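Local coordinates for protein C-glycoside 3-oxidase (Microbacterium trichothecenolyticum, PDB 7DVE) that uses FAD and molecular oxygen to oxidise the C3 hydroxyl of the sugar in C-glycosides such as isoorientin and mangiferin, releasing hydrogen peroxide, at residues A116-V121 with A125-G130. Numbering follows the deposited sequence.
Sequences AFSSNV and AAHWTG. With FAD (flavin-adenine dinucleotide), chain C.
N120 and H127 show how one side-chain hydrogen bond can tie together two neighbouring segments that line FAD from its adenosine ribose to its flavin ring. H127 NE2 donates to N120 OD1 over 3.1 Å with an N-H...O angle of 157°. The oxygen lies in the imidazole plane, whereas the nitrogen stands well above the carbonyl plane of the amide, the two flat groups being nearly perpendicular at 86°. With chi1 at 58°, CG of N120 sits between its backbone N and carbonyl carbon, a placement that turns the other end of the amide onto the chain that follows: ND2 reaches V121 O at 2.9 Å and also donates to G123 O. Gripped at both ends, the amide is held against rotation. A leucine here would probably leave H127 NE2 without this acceptor and the carbonyls of V121 and G123 without their side-chain donor.

Van der Waals contact is modest. The methyl of A126 lies 3.5 Å from N120 ND2 and also rests on one face of the H127 ring, towards its rim, while S118 OG approaches H127 CD2 obliquely at 3.5 Å, its hydrogen bond going instead to G96 O.

FAD runs alongside both segments. S118 O and S119 CA lie near O2B of the adenosine ribose; at the flavin, T129 OG1 donates to N5 at 3.1 Å, and the CB of W128 packs 3.3 Å from C9A.

S118, N120 and T129 are FAD-binding residues of this GMC-family oxidoreductase, so the contact joins two parts of one cofactor pocket. Residues 116-121 begin on the short strand 116-117, paired antiparallel with 98-99, and residues 125-130 continue towards helix 142-145, with S70, just beyond helix 60-69, touching both N120 and H127.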
loop_
_atom_site.group_PDB
_atom_site.type_symbol
_atom_site.label_atom_id
_atom_site.label_comp_id
_atom_site.label_asym_id
_atom_site.label_seq_id
_atom_site.Cartn_x
_atom_site.Cartn_y
_atom_site.Cartn_z
ATOM N N ALA A 116 2.336 -10.835 -2.701
ATOM C CA ALA A 116 2.636 -10.980 -1.281
ATOM C C ALA A 116 1.567 -10.323 -0.411
ATOM O O ALA A 116 0.716 -9.570 -0.886
ATOM C CB ALA A 116 4.020 -10.413 -0.947
ATOM N N PHE A 117 1.627 -10.643 0.888
ATOM C CA PHE A 117 0.696 -10.170 1.900
ATOM C C PHE A 117 1.459 -9.928 3.195
ATOM O O PHE A 117 2.562 -10.449 3.384
ATOM C CB PHE A 117 -0.421 -11.181 2.190
ATOM C CG PHE A 117 -0.989 -11.845 0.970
ATOM C CD1 PHE A 117 -0.400 -12.994 0.452
ATOM C CD2 PHE A 117 -2.130 -11.346 0.368
ATOM C CE1 PHE A 117 -0.904 -13.602 -0.643
ATOM C CE2 PHE A 117 -2.657 -11.970 -0.759
ATOM C CZ PHE A 117 -2.041 -13.102 -1.258
ATOM N N SER A 118 0.839 -9.165 4.099
ATOM C CA SER A 118 1.257 -9.031 5.495
ATOM C C SER A 118 0.045 -9.246 6.395
ATOM O O SER A 118 -1.047 -8.773 6.092
ATOM C CB SER A 118 1.863 -7.643 5.813
ATOM O OG SER A 118 3.120 -7.462 5.195
ATOM N N SER A 119 0.238 -9.934 7.514
ATOM C CA SER A 119 -0.850 -10.206 8.458
ATOM C C SER A 119 -0.391 -9.740 9.835
ATOM O O SER A 119 0.309 -10.478 10.538
ATOM C CB SER A 119 -1.218 -11.681 8.470
ATOM O OG SER A 119 -2.051 -11.997 7.365
ATOM N N ASN A 120 -0.784 -8.521 10.210
ATOM C CA ASN A 120 -0.330 -7.887 11.450
ATOM C C ASN A 120 -1.071 -6.570 11.630
ATOM O O ASN A 120 -1.651 -6.036 10.682
ATOM C CB ASN A 120 1.179 -7.650 11.438
ATOM C CG ASN A 120 1.622 -6.787 10.266
ATOM O OD1 ASN A 120 2.023 -7.305 9.213
ATOM N ND2 ASN A 120 1.550 -5.454 10.439
ATOM N N VAL A 121 -1.067 -6.057 12.859
ATOM C CA VAL A 121 -1.640 -4.732 13.079
ATOM C C VAL A 121 -0.740 -3.713 12.395
ATOM O O VAL A 121 0.485 -3.748 12.543
ATOM C CB VAL A 121 -1.837 -4.463 14.580
ATOM C CG1 VAL A 121 -2.262 -3.006 14.837
ATOM C CG2 VAL A 121 -2.928 -5.411 15.135
ATOM N N ALA A 125 1.926 -1.580 5.886
ATOM C CA ALA A 125 2.577 -0.337 6.262
ATOM C C ALA A 125 3.433 -0.486 7.511
ATOM O O ALA A 125 4.183 0.438 7.830
ATOM C CB ALA A 125 1.536 0.775 6.455
ATOM N N ALA A 126 3.353 -1.609 8.230
ATOM C CA ALA A 126 4.355 -1.811 9.268
ATOM C C ALA A 126 5.725 -2.138 8.687
ATOM O O ALA A 126 6.709 -2.176 9.439
ATOM C CB ALA A 126 3.941 -2.913 10.228
ATOM N N HIS A 127 5.813 -2.328 7.370
ATOM C CA HIS A 127 7.024 -2.810 6.727
ATOM C C HIS A 127 7.426 -2.005 5.507
ATOM O O HIS A 127 8.452 -2.332 4.897
ATOM C CB HIS A 127 6.857 -4.280 6.280
ATOM C CG HIS A 127 6.245 -5.163 7.314
ATOM N ND1 HIS A 127 6.989 -5.757 8.311
ATOM C CD2 HIS A 127 4.963 -5.537 7.524
ATOM C CE1 HIS A 127 6.190 -6.472 9.085
ATOM N NE2 HIS A 127 4.957 -6.361 8.624
ATOM N N TRP A 128 6.637 -1.009 5.100
ATOM C CA TRP A 128 6.810 -0.366 3.806
ATOM C C TRP A 128 7.949 0.652 3.844
ATOM O O TRP A 128 8.580 0.879 4.880
ATOM C CB TRP A 128 5.503 0.284 3.352
ATOM C CG TRP A 128 5.062 1.517 4.109
ATOM C CD1 TRP A 128 5.347 1.851 5.416
ATOM C CD2 TRP A 128 4.242 2.576 3.599
ATOM N NE1 TRP A 128 4.731 3.044 5.749
ATOM C CE2 TRP A 128 4.059 3.517 4.652
ATOM C CE3 TRP A 128 3.646 2.824 2.364
ATOM C CZ2 TRP A 128 3.303 4.685 4.491
ATOM C CZ3 TRP A 128 2.893 3.991 2.211
ATOM C CH2 TRP A 128 2.734 4.904 3.266
ATOM N N THR A 129 8.221 1.277 2.684
ATOM C CA THR A 129 9.240 2.324 2.573
ATOM C C THR A 129 8.640 3.693 2.252
ATOM O O THR A 129 9.335 4.562 1.713
ATOM C CB THR A 129 10.298 1.965 1.528
ATOM O OG1 THR A 129 9.657 1.750 0.278
ATOM C CG2 THR A 129 11.091 0.728 1.930
ATOM N N GLY A 130 7.348 3.873 2.525
ATOM C CA GLY A 130 6.739 5.163 2.799
ATOM C C GLY A 130 6.665 6.183 1.680
ATOM O O GLY A 130 6.356 7.336 1.976
HETATM P PA FAD C . -2.691 -3.704 3.958
HETATM O O1A FAD C . -2.350 -5.045 3.424
HETATM O O2A FAD C . -1.603 -2.725 4.186
HETATM O O5B FAD C . -3.488 -4.054 5.317
HETATM C C5B FAD C . -4.617 -4.930 5.255
HETATM C C4B FAD C . -4.794 -5.631 6.577
HETATM O O4B FAD C . -6.003 -6.434 6.432
HETATM C C3B FAD C . -3.654 -6.639 6.830
HETATM O O3B FAD C . -3.104 -6.379 8.136
HETATM C C2B FAD C . -4.417 -7.972 6.815
HETATM O O2B FAD C . -3.888 -8.899 7.767
HETATM C C1B FAD C . -5.806 -7.568 7.265
HETATM N N9A FAD C . -6.821 -8.616 6.885
HETATM C C8A FAD C . -6.911 -9.088 5.630
HETATM N N7A FAD C . -7.897 -9.990 5.586
HETATM C C5A FAD C . -8.421 -10.093 6.809
HETATM C C6A FAD C . -9.432 -10.838 7.278
HETATM N N6A FAD C . -10.031 -11.639 6.397
HETATM N N1A FAD C . -9.831 -10.787 8.563
HETATM C C2A FAD C . -9.154 -9.921 9.425
HETATM N N3A FAD C . -8.105 -9.137 8.909
HETATM C C4A FAD C . -7.761 -9.239 7.614
HETATM N N1 FAD C . 3.373 1.574 -0.845
HETATM C C2 FAD C . 3.514 2.895 -1.230
HETATM O O2 FAD C . 2.500 3.519 -1.521
HETATM N N3 FAD C . 4.788 3.483 -1.295
HETATM C C4 FAD C . 5.928 2.738 -0.918
HETATM O O4 FAD C . 7.041 3.273 -0.957
HETATM C C4X FAD C . 5.768 1.411 -0.533
HETATM N N5 FAD C . 6.823 0.622 -0.214
HETATM C C5X FAD C . 6.605 -0.628 0.290
HETATM C C6 FAD C . 7.675 -1.413 0.761
HETATM C C7 FAD C . 7.477 -2.665 1.331
HETATM C C7M FAD C . 8.677 -3.499 1.849
HETATM C C8 FAD C . 6.179 -3.168 1.436
HETATM C C8M FAD C . 5.946 -4.555 2.062
HETATM C C9 FAD C . 5.106 -2.399 0.962
HETATM C C9A FAD C . 5.308 -1.133 0.382
HETATM N N10 FAD C . 4.278 -0.396 -0.092
HETATM C C10 FAD C . 4.485 0.858 -0.500
HETATM C "C1'" FAD C . 2.880 -0.908 -0.159
HETATM C "C2'" FAD C . 1.975 -0.494 1.008
HETATM O "O2'" FAD C . 2.453 -1.137 2.202
HETATM C "C3'" FAD C . 0.485 -0.859 0.700
HETATM O "O3'" FAD C . 0.045 -0.162 -0.474
HETATM C "C4'" FAD C . -0.443 -0.414 1.832
HETATM O "O4'" FAD C . -0.032 -1.019 3.049
HETATM C "C5'" FAD C . -1.906 -0.840 1.531
HETATM O "O5'" FAD C . -2.740 -0.622 2.687
HETATM P P FAD C . -4.120 -1.421 2.961
HETATM O O1P FAD C . -4.645 -1.175 4.332
HETATM O O2P FAD C . -4.976 -1.124 1.793
HETATM O O3P FAD C . -3.791 -3.004 3.019
#